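Local structure of 2-hydroxyisobutyryl-CoA mutase large subunit (Aquincola tertiaricarbonis, 4R3U) at residues W96-I101 with A373-T378; T123-F129 with I173-I179. The protein catalyses, together with its small cobalamin-binding subunit, the reversible isomerisation of 2-hydroxyisobutyryl-CoA and (S)-3-hydroxybutyryl-CoA. All coordinates share one frame; numbering follows the deposited sequence.

Interaction 1. Residues W96-I101 with A373-T378; sequences WTMRQI and AQSLHT. With 3KK (S-{(3R,5R,9R)-1-[(2R,3S,4R,5R)-5-(6-amino-9H-purin-9-yl)-4-hydroxy-3-(phosphonooxy)tetrahydrofuran-2-yl]-3,5,9-trihydroxy-8,8-dimethyl-3,5-dioxido-10,14-dioxo-2,4,6-trioxa-11,15-diaza-3lambda~5~,5lambda~5~-diphosphaheptadecan-17-yl} 2-hydroxy-2-methylpropanethioate), chain F.
Gln100 and Thr378 are joined by two bonds that fix the rotation of the Gln100 amide. Gln100 NE2 donates to Thr378 O (2.8 Å), which lies in the amide plane, and Thr378 N donates to Gln100 OE1 (3.0 Å) on a lone pair. A bend at chi2 (-61°) brings this amide over one face of the His377 ring, the two planes only 9° apart and NE2 offset toward the rim. The opposite face receives Ile101 CD1, almost on the ring normal and 3.5 Å from the centroid, a CH-pi contact. His377 ND1 accepts the Ile101 backbone N-H (N to ND1 2.9 Å), somewhat tilted from the ring plane, so the imidazole is held on both faces and at one nitrogen.

Farther back along the strands, Arg99 NE donates to Ser375 OG in the guanidinium plane (3.0 Å), and Arg99 NH2 reaches O4A of the CoA pyrophosphate (2.7 Å). Ser375 OG also pairs with His341, while the carbonyl of Ile125 binds Arg99 NH1, which probably helps to orient the guanidinium. Thr97 and Ser375 share the ligand-facing side of the sheet. Leu376 lies on the reverse side, its CB beside Trp96 CD1 (3.8 Å); Trp96 NE1 is bonded to Gln400 of helix 390-405.

Beneath these side chains, parallel backbone bonds run from Thr97 N to Gln374 O, from Leu376 N to Thr97 O and from Arg99 N to Leu376 O. They join strands 97-102 and 375-377, the first and last of the sheet in chain order, the closure typical of the TIM barrel of acyl-CoA mutases.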
loop_
_atom_site.group_PDB
_atom_site.type_symbol
_atom_site.label_atom_id
_atom_site.label_comp_id
_atom_site.label_asym_id
_atom_site.label_seq_id
_atom_site.Cartn_x
_atom_site.Cartn_y
_atom_site.Cartn_z
ATOM N N TRP A 96 4.958 -5.117 -16.035
ATOM C CA TRP A 96 4.336 -6.426 -15.822
ATOM C C TRP A 96 2.910 -6.383 -16.430
ATOM O O TRP A 96 2.321 -5.306 -16.553
ATOM C CB TRP A 96 4.279 -6.766 -14.295
ATOM C CG TRP A 96 3.504 -5.781 -13.474
ATOM C CD1 TRP A 96 2.170 -5.825 -13.185
ATOM C CD2 TRP A 96 3.996 -4.541 -12.938
ATOM N NE1 TRP A 96 1.802 -4.698 -12.474
ATOM C CE2 TRP A 96 2.905 -3.894 -12.308
ATOM C CE3 TRP A 96 5.273 -3.938 -12.879
ATOM C CZ2 TRP A 96 3.037 -2.650 -11.658
ATOM C CZ3 TRP A 96 5.408 -2.711 -12.217
ATOM C CH2 TRP A 96 4.303 -2.084 -11.613
ATOM N N THR A 97 2.368 -7.533 -16.807
ATOM C CA THR A 97 1.016 -7.600 -17.325
ATOM C C THR A 97 0.060 -7.423 -16.134
ATOM O O THR A 97 0.224 -8.058 -15.085
ATOM C CB THR A 97 0.769 -8.924 -18.071
ATOM O OG1 THR A 97 1.817 -9.170 -19.012
ATOM C CG2 THR A 97 -0.524 -8.916 -18.849
ATOM N N MET A 98 -0.889 -6.501 -16.280
ATOM C CA MET A 98 -1.926 -6.264 -15.298
ATOM C C MET A 98 -3.043 -7.145 -15.845
ATOM O O MET A 98 -3.706 -6.817 -16.848
ATOM C CB MET A 98 -2.284 -4.778 -15.239
ATOM C CG MET A 98 -1.054 -3.929 -14.976
ATOM S SD MET A 98 -1.416 -2.224 -14.614
ATOM C CE MET A 98 0.249 -1.586 -14.446
ATOM N N ARG A 99 -3.083 -8.364 -15.289
ATOM C CA ARG A 99 -3.936 -9.457 -15.735
ATOM C C ARG A 99 -4.854 -9.958 -14.596
ATOM O O ARG A 99 -4.462 -10.793 -13.763
ATOM C CB ARG A 99 -3.033 -10.565 -16.273
ATOM C CG ARG A 99 -3.778 -11.703 -16.929
ATOM C CD ARG A 99 -2.903 -12.919 -17.131
ATOM N NE ARG A 99 -1.670 -12.623 -17.862
ATOM C CZ ARG A 99 -1.589 -12.491 -19.180
ATOM N NH1 ARG A 99 -2.672 -12.606 -19.935
ATOM N NH2 ARG A 99 -0.426 -12.230 -19.751
ATOM N N GLN A 100 -6.096 -9.420 -14.590
ATOM C CA GLN A 100 -7.145 -9.698 -13.622
ATOM C C GLN A 100 -8.027 -10.879 -14.016
ATOM O O GLN A 100 -8.492 -10.956 -15.165
ATOM C CB GLN A 100 -8.016 -8.445 -13.411
ATOM C CG GLN A 100 -7.280 -7.259 -12.824
ATOM C CD GLN A 100 -6.698 -7.519 -11.467
ATOM O OE1 GLN A 100 -5.481 -7.549 -11.293
ATOM N NE2 GLN A 100 -7.549 -7.682 -10.470
ATOM N N ILE A 101 -8.306 -11.770 -13.042
ATOM C CA ILE A 101 -9.179 -12.939 -13.245
ATOM C C ILE A 101 -10.609 -12.451 -13.507
ATOM O O ILE A 101 -11.090 -11.525 -12.848
ATOM C CB ILE A 101 -9.175 -13.916 -12.025
ATOM C CG1 ILE A 101 -7.818 -14.522 -11.693
ATOM C CG2 ILE A 101 -10.229 -14.951 -12.169
ATOM C CD1 ILE A 101 -7.636 -14.669 -10.169
ATOM N N ALA A 373 7.968 -9.869 -10.888
ATOM C CA ALA A 373 6.873 -10.620 -11.523
ATOM C C ALA A 373 6.637 -10.115 -12.967
ATOM O O ALA A 373 6.876 -8.927 -13.256
ATOM C CB ALA A 373 5.611 -10.492 -10.692
ATOM N N GLN A 374 6.215 -11.027 -13.867
ATOM C CA GLN A 374 5.979 -10.753 -15.304
ATOM C C GLN A 374 4.540 -10.402 -15.555
ATOM O O GLN A 374 4.207 -9.776 -16.575
ATOM C CB GLN A 374 6.325 -11.989 -16.159
ATOM C CG GLN A 374 7.793 -12.141 -16.473
ATOM C CD GLN A 374 8.682 -12.206 -15.264
ATOM O OE1 GLN A 374 8.731 -13.201 -14.545
ATOM N NE2 GLN A 374 9.358 -11.111 -14.982
ATOM N N SER A 375 3.685 -10.883 -14.647
ATOM C CA SER A 375 2.249 -10.749 -14.695
ATOM C C SER A 375 1.729 -10.693 -13.263
ATOM O O SER A 375 2.288 -11.344 -12.357
ATOM C CB SER A 375 1.650 -11.920 -15.474
ATOM O OG SER A 375 0.249 -11.817 -15.662
ATOM N N LEU A 376 0.676 -9.885 -13.043
ATOM C CA LEU A 376 0.103 -9.718 -11.720
ATOM C C LEU A 376 -1.388 -9.552 -11.687
ATOM O O LEU A 376 -1.938 -8.715 -12.402
ATOM C CB LEU A 376 0.787 -8.543 -10.989
ATOM C CG LEU A 376 0.345 -8.157 -9.553
ATOM C CD1 LEU A 376 0.622 -9.276 -8.553
ATOM C CD2 LEU A 376 0.994 -6.856 -9.125
ATOM N N HIS A 377 -2.038 -10.318 -10.783
ATOM C CA HIS A 377 -3.427 -10.174 -10.432
ATOM C C HIS A 377 -3.422 -9.624 -8.983
ATOM O O HIS A 377 -2.844 -10.234 -8.067
ATOM C CB HIS A 377 -4.179 -11.524 -10.453
ATOM C CG HIS A 377 -5.583 -11.438 -9.895
ATOM N ND1 HIS A 377 -6.690 -11.270 -10.725
ATOM C CD2 HIS A 377 -6.009 -11.478 -8.609
ATOM C CE1 HIS A 377 -7.733 -11.184 -9.919
ATOM N NE2 HIS A 377 -7.380 -11.332 -8.641
ATOM N N THR A 378 -4.119 -8.498 -8.774
ATOM C CA THR A 378 -4.356 -7.952 -7.450
ATOM C C THR A 378 -5.782 -8.343 -7.056
ATOM O O THR A 378 -6.707 -8.211 -7.875
ATOM C CB THR A 378 -4.105 -6.438 -7.396
ATOM O OG1 THR A 378 -4.523 -5.838 -8.613
ATOM C CG2 THR A 378 -2.655 -6.098 -7.124
HETATM C C4 3KK F . -7.860 -20.500 -8.960
HETATM C C3 3KK F . -7.154 -19.152 -9.062
HETATM C C2 3KK F . -6.652 -18.712 -7.688
HETATM O O3 3KK F . -8.105 -18.210 -9.530
HETATM C C1 3KK F . -5.973 -19.181 -10.042
HETATM O O1 3KK F . -5.188 -20.129 -10.103
HETATM S S1P 3KK F . -5.869 -17.735 -11.043
HETATM C C2P 3KK F . -4.438 -18.069 -12.109
HETATM C C3P 3KK F . -4.375 -17.058 -13.226
HETATM N N4P 3KK F . -3.162 -17.311 -13.992
HETATM C C5P 3KK F . -2.573 -16.363 -14.727
HETATM O O5P 3KK F . -2.993 -15.207 -14.844
HETATM C C6P 3KK F . -1.302 -16.854 -15.428
HETATM C C7P 3KK F . -0.717 -15.808 -16.364
HETATM N N8P 3KK F . 0.549 -16.288 -16.932
HETATM C C9P 3KK F . 1.155 -15.629 -17.932
HETATM O O9P 3KK F . 0.677 -14.615 -18.443
HETATM C CAP 3KK F . 2.448 -16.285 -18.498
HETATM O OAP 3KK F . 2.361 -17.726 -18.520
HETATM C CBP 3KK F . 3.808 -15.728 -17.956
HETATM C CDP 3KK F . 4.972 -16.305 -18.776
HETATM C CEP 3KK F . 4.032 -16.111 -16.489
HETATM C CCP 3KK F . 3.884 -14.193 -18.105
HETATM O O6A 3KK F . 3.577 -13.848 -19.467
HETATM P P2A 3KK F . 3.155 -12.405 -19.961
HETATM O O4A 3KK F . 2.184 -11.821 -19.023
HETATM O O5A 3KK F . 2.780 -12.522 -21.392
HETATM O O3A 3KK F . 4.558 -11.609 -19.777
HETATM P P1A 3KK F . 5.953 -11.833 -20.615
HETATM O O1A 3KK F . 5.997 -13.146 -21.313
HETATM O O2A 3KK F . 7.060 -11.487 -19.708
HETATM O O5B 3KK F . 5.752 -10.602 -21.662
HETATM C C5B 3KK F . 5.112 -10.742 -22.950
HETATM C C4B 3KK F . 6.110 -10.409 -24.075
HETATM O O4B 3KK F . 6.840 -9.173 -23.807
HETATM C C3B 3KK F . 7.155 -11.509 -24.227
HETATM O O3B 3KK F . 7.447 -11.658 -25.638
HETATM P P3B 3KK F . 7.027 -12.958 -26.500
HETATM O O8A 3KK F . 7.741 -14.049 -25.800
HETATM O O7A 3KK F . 5.553 -12.965 -26.394
HETATM O O9A 3KK F . 7.549 -12.610 -27.844
HETATM C C2B 3KK F . 8.357 -10.960 -23.480
HETATM O O2B 3KK F . 9.588 -11.508 -23.967
HETATM C C1B 3KK F . 8.252 -9.474 -23.760
HETATM N N9A 3KK F . 8.883 -8.646 -22.689
HETATM C C8A 3KK F . 8.536 -8.527 -21.409
HETATM N N7A 3KK F . 9.384 -7.685 -20.825
HETATM C C5A 3KK F . 10.251 -7.254 -21.747
HETATM C C4A 3KK F . 9.930 -7.852 -22.913
HETATM N N3A 3KK F . 10.636 -7.612 -24.049
HETATM C C2A 3KK F . 11.723 -6.709 -24.037
HETATM N N1A 3KK F . 12.021 -6.099 -22.787
HETATM C C6A 3KK F . 11.295 -6.398 -21.689
HETATM N N6A 3KK F . 11.568 -5.838 -20.509
#

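Interaction 2. Residues T123-F129 with I173-I179; sequences TGISTDF and ISVSFTI. With 3KK (S-{(3R,5R,9R)-1-[(2R,3S,4R,5R)-5-(6-amino-9H-purin-9-yl)-4-hydroxy-3-(phosphonooxy)tetrahydrofuran-2-yl]-3,5,9-trihydroxy-8,8-dimethyl-3,5-dioxido-10,14-dioxo-2,4,6-trioxa-11,15-diaza-3lambda~5~,5lambda~5~-diphosphaheptadecan-17-yl} 2-hydroxy-2-methylpropanethioate), chain F.
The Phe129 ring has Ile179 CD1 over one face, while Phe177 and Thr178 O lie at its edge, Thr178 O being 3.3 Å from Phe129 CD2. It meets Phe177 as an offset edge-to-face pair: its edge is turned toward the Phe177 face, with centroids 5.6 Å apart and planes at 71°. At the Phe177 edge sits Thr127 OG1, 3.6 Å from Phe177 CD1. Thr127 OG1 stands beside the backbone N (chi1 -33°, well off the staggered position), from where it donates to Ser176 O (3.0 Å).

Thr127 and Phe177 lie with Ile125 and Val175 on the helix side of two neighbouring parallel strands of the TIM barrel; Ser126, Ser176, Asp128 and Thr178 alternate onto the substrate side. There water 1 bridges the strands, binding the hydroxyls of Ser126, Ser176 and Thr178 and accepting from Thr127 N. The direct bond from Thr127 N to Ser176 O is weak, bent to 124°. Water 1 donates to Thr178 OG1, which in turn donates to Asp128 OD1 (2.8 Å), positioning the carboxylate of Asp128, inferred to be important for stereospecificity. Its other oxygen, OD2, lies beside substrate hydroxyl O3. Water 2 accepts from Phe129 N and donates to Thr178 O, while Phe129 O binds cobalamin.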
loop_
_atom_site.group_PDB
_atom_site.type_symbol
_atom_site.label_atom_id
_atom_site.label_comp_id
_atom_site.label_asym_id
_atom_site.label_seq_id
_atom_site.Cartn_x
_atom_site.Cartn_y
_atom_site.Cartn_z
ATOM N N THR A 123 -3.976 -5.305 -19.331
ATOM C CA THR A 123 -3.101 -5.553 -20.476
ATOM C C THR A 123 -2.966 -7.035 -20.857
ATOM O O THR A 123 -2.280 -7.377 -21.822
ATOM C CB THR A 123 -1.759 -4.806 -20.246
ATOM O OG1 THR A 123 -1.150 -5.279 -19.042
ATOM C CG2 THR A 123 -1.953 -3.271 -20.140
ATOM N N GLY A 124 -3.653 -7.892 -20.115
ATOM C CA GLY A 124 -3.707 -9.334 -20.339
ATOM C C GLY A 124 -5.008 -9.912 -19.832
ATOM O O GLY A 124 -5.539 -9.426 -18.846
ATOM N N ILE A 125 -5.531 -10.939 -20.498
ATOM C CA ILE A 125 -6.767 -11.608 -20.091
ATOM C C ILE A 125 -6.472 -12.835 -19.194
ATOM O O ILE A 125 -5.577 -13.612 -19.499
ATOM C CB ILE A 125 -7.621 -11.957 -21.343
ATOM C CG1 ILE A 125 -8.425 -10.726 -21.802
ATOM C CG2 ILE A 125 -8.523 -13.200 -21.154
ATOM C CD1 ILE A 125 -8.628 -10.682 -23.286
ATOM N N SER A 126 -7.225 -12.986 -18.093
ATOM C CA SER A 126 -7.158 -14.148 -17.216
ATOM C C SER A 126 -8.576 -14.695 -17.104
ATOM O O SER A 126 -9.523 -13.928 -16.951
ATOM C CB SER A 126 -6.579 -13.804 -15.841
ATOM O OG SER A 126 -6.607 -14.915 -14.951
ATOM N N THR A 127 -8.731 -16.001 -17.199
ATOM C CA THR A 127 -10.053 -16.613 -17.142
ATOM C C THR A 127 -10.110 -17.721 -16.094
ATOM O O THR A 127 -9.280 -18.646 -16.119
ATOM C CB THR A 127 -10.447 -17.175 -18.527
ATOM O OG1 THR A 127 -9.894 -16.369 -19.586
ATOM C CG2 THR A 127 -11.967 -17.371 -18.677
ATOM N N ASP A 128 -11.089 -17.613 -15.179
ATOM C CA ASP A 128 -11.441 -18.620 -14.189
ATOM C C ASP A 128 -12.714 -19.307 -14.590
ATOM O O ASP A 128 -13.666 -18.668 -15.025
ATOM C CB ASP A 128 -11.524 -18.067 -12.765
ATOM C CG ASP A 128 -10.165 -18.173 -12.096
ATOM O OD1 ASP A 128 -9.142 -18.089 -12.827
ATOM O OD2 ASP A 128 -10.124 -18.255 -10.826
ATOM N N PHE A 129 -12.721 -20.619 -14.450
ATOM C CA PHE A 129 -13.805 -21.506 -14.887
ATOM C C PHE A 129 -14.623 -22.043 -13.725
ATOM O O PHE A 129 -14.162 -22.033 -12.580
ATOM C CB PHE A 129 -13.224 -22.646 -15.746
ATOM C CG PHE A 129 -12.436 -22.121 -16.936
ATOM C CD1 PHE A 129 -13.071 -21.844 -18.148
ATOM C CD2 PHE A 129 -11.075 -21.847 -16.826
ATOM C CE1 PHE A 129 -12.362 -21.294 -19.223
ATOM C CE2 PHE A 129 -10.375 -21.278 -17.892
ATOM C CZ PHE A 129 -11.019 -21.025 -19.093
ATOM N N ILE A 173 -3.534 -9.418 -27.904
ATOM C CA ILE A 173 -3.585 -9.505 -26.433
ATOM C C ILE A 173 -3.339 -10.956 -25.992
ATOM O O ILE A 173 -3.829 -11.878 -26.659
ATOM C CB ILE A 173 -4.900 -8.888 -25.810
ATOM C CG1 ILE A 173 -4.765 -8.660 -24.275
ATOM C CG2 ILE A 173 -6.175 -9.685 -26.155
ATOM C CD1 ILE A 173 -5.819 -7.683 -23.614
ATOM N N SER A 174 -2.607 -11.169 -24.878
ATOM C CA SER A 174 -2.413 -12.537 -24.352
ATOM C C SER A 174 -3.647 -12.991 -23.547
ATOM O O SER A 174 -4.281 -12.180 -22.853
ATOM C CB SER A 174 -1.146 -12.658 -23.512
ATOM O OG SER A 174 -1.174 -11.818 -22.374
ATOM N N VAL A 175 -3.991 -14.282 -23.691
ATOM C CA VAL A 175 -5.132 -14.932 -23.047
ATOM C C VAL A 175 -4.720 -16.135 -22.182
ATOM O O VAL A 175 -4.331 -17.184 -22.720
ATOM C CB VAL A 175 -6.254 -15.306 -24.069
ATOM C CG1 VAL A 175 -7.428 -16.018 -23.385
ATOM C CG2 VAL A 175 -6.737 -14.076 -24.851
ATOM N N SER A 176 -4.907 -15.986 -20.857
ATOM C CA SER A 176 -4.667 -16.986 -19.822
ATOM C C SER A 176 -5.970 -17.733 -19.442
ATOM O O SER A 176 -7.032 -17.115 -19.274
ATOM C CB SER A 176 -4.062 -16.334 -18.572
ATOM O OG SER A 176 -3.720 -17.316 -17.606
ATOM N N PHE A 177 -5.864 -19.056 -19.281
ATOM C CA PHE A 177 -6.948 -19.958 -18.873
ATOM C C PHE A 177 -6.542 -20.685 -17.586
ATOM O O PHE A 177 -5.536 -21.409 -17.570
ATOM C CB PHE A 177 -7.251 -20.985 -19.976
ATOM C CG PHE A 177 -7.938 -20.491 -21.230
ATOM C CD1 PHE A 177 -8.810 -19.400 -21.189
ATOM C CD2 PHE A 177 -7.753 -21.147 -22.447
ATOM C CE1 PHE A 177 -9.474 -18.977 -22.341
ATOM C CE2 PHE A 177 -8.423 -20.730 -23.604
ATOM C CZ PHE A 177 -9.292 -19.665 -23.541
ATOM N N THR A 178 -7.283 -20.452 -16.484
ATOM C CA THR A 178 -7.010 -21.139 -15.209
ATOM C C THR A 178 -7.720 -22.504 -15.274
ATOM O O THR A 178 -8.746 -22.727 -14.622
ATOM C CB THR A 178 -7.468 -20.314 -14.048
ATOM O OG1 THR A 178 -6.881 -19.035 -14.166
ATOM C CG2 THR A 178 -7.132 -20.943 -12.720
ATOM N N ILE A 179 -7.171 -23.384 -16.103
ATOM C CA ILE A 179 -7.729 -24.683 -16.383
ATOM C C ILE A 179 -6.662 -25.747 -16.072
ATOM O O ILE A 179 -5.479 -25.505 -16.280
ATOM C CB ILE A 179 -8.312 -24.710 -17.839
ATOM C CG1 ILE A 179 -9.234 -25.943 -18.096
ATOM C CG2 ILE A 179 -7.220 -24.544 -18.907
ATOM C CD1 ILE A 179 -10.654 -25.800 -17.592
HETATM C C4 3KK F . -7.860 -20.500 -8.960
HETATM C C3 3KK F . -7.154 -19.152 -9.062
HETATM C C2 3KK F . -6.652 -18.712 -7.688
HETATM O O3 3KK F . -8.105 -18.210 -9.530
HETATM C C1 3KK F . -5.973 -19.181 -10.042
HETATM O O1 3KK F . -5.188 -20.129 -10.103
HETATM S S1P 3KK F . -5.869 -17.735 -11.043
HETATM C C2P 3KK F . -4.438 -18.069 -12.109
HETATM C C3P 3KK F . -4.375 -17.058 -13.226
HETATM N N4P 3KK F . -3.162 -17.311 -13.992
HETATM C C5P 3KK F . -2.573 -16.363 -14.727
HETATM O O5P 3KK F . -2.993 -15.207 -14.844
HETATM C C6P 3KK F . -1.302 -16.854 -15.428
HETATM C C7P 3KK F . -0.717 -15.808 -16.364
HETATM N N8P 3KK F . 0.549 -16.288 -16.932
HETATM C C9P 3KK F . 1.155 -15.629 -17.932
HETATM O O9P 3KK F . 0.677 -14.615 -18.443
HETATM C CAP 3KK F . 2.448 -16.285 -18.498
HETATM O OAP 3KK F . 2.361 -17.726 -18.520
HETATM C CBP 3KK F . 3.808 -15.728 -17.956
HETATM C CDP 3KK F . 4.972 -16.305 -18.776
HETATM C CEP 3KK F . 4.032 -16.111 -16.489
HETATM C CCP 3KK F . 3.884 -14.193 -18.105
HETATM O O6A 3KK F . 3.577 -13.848 -19.467
HETATM P P2A 3KK F . 3.155 -12.405 -19.961
HETATM O O4A 3KK F . 2.184 -11.821 -19.023
HETATM O O5A 3KK F . 2.780 -12.522 -21.392
HETATM O O3A 3KK F . 4.558 -11.609 -19.777
HETATM P P1A 3KK F . 5.953 -11.833 -20.615
HETATM O O1A 3KK F . 5.997 -13.146 -21.313
HETATM O O2A 3KK F . 7.060 -11.487 -19.708
HETATM O O5B 3KK F . 5.752 -10.602 -21.662
HETATM C C5B 3KK F . 5.112 -10.742 -22.950
HETATM C C4B 3KK F . 6.110 -10.409 -24.075
HETATM O O4B 3KK F . 6.840 -9.173 -23.807
HETATM C C3B 3KK F . 7.155 -11.509 -24.227
HETATM O O3B 3KK F . 7.447 -11.658 -25.638
HETATM P P3B 3KK F . 7.027 -12.958 -26.500
HETATM O O8A 3KK F . 7.741 -14.049 -25.800
HETATM O O7A 3KK F . 5.553 -12.965 -26.394
HETATM O O9A 3KK F . 7.549 -12.610 -27.844
HETATM C C2B 3KK F . 8.357 -10.960 -23.480
HETATM O O2B 3KK F . 9.588 -11.508 -23.967
HETATM C C1B 3KK F . 8.252 -9.474 -23.760
HETATM N N9A 3KK F . 8.883 -8.646 -22.689
HETATM C C8A 3KK F . 8.536 -8.527 -21.409
HETATM N N7A 3KK F . 9.384 -7.685 -20.825
HETATM C C5A 3KK F . 10.251 -7.254 -21.747
HETATM C C4A 3KK F . 9.930 -7.852 -22.913
HETATM N N3A 3KK F . 10.636 -7.612 -24.049
HETATM C C2A 3KK F . 11.723 -6.709 -24.037
HETATM N N1A 3KK F . 12.021 -6.099 -22.787
HETATM C C6A 3KK F . 11.295 -6.398 -21.689
HETATM N N6A 3KK F . 11.568 -5.838 -20.509
HETATM O O HOH W 1 -6.186 -17.321 -16.135
HETATM O O HOH W 2 -10.661 -21.615 -13.114
#

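How the interactions relate
Both interactions are buried pairings in one parallel barrel sheet, and strands 97-102 and 125-128 are neighbours in it, so the four segments form a continuous wall along the CoA ester. Interaction 1 spans a long sequence separation and closes the barrel; interaction 2 joins strands much closer in sequence. Direct bonds tie them: Arg99 NH2 to Ser174 OG (2.8 Å) and Met98 O to Thr123 N (2.9 Å), with Ile101 CG2 packed on Asp128 CG. Their chemistry differs: 96-101 with 373-378 supplies a cationic group for the pyrophosphate and a sandwiched imidazole near 5'-deoxyadenosine, whereas 123-129 with 173-179 offers hydroxyls, ordered water and a carboxylate near the acyl end, backed by aromatic packing.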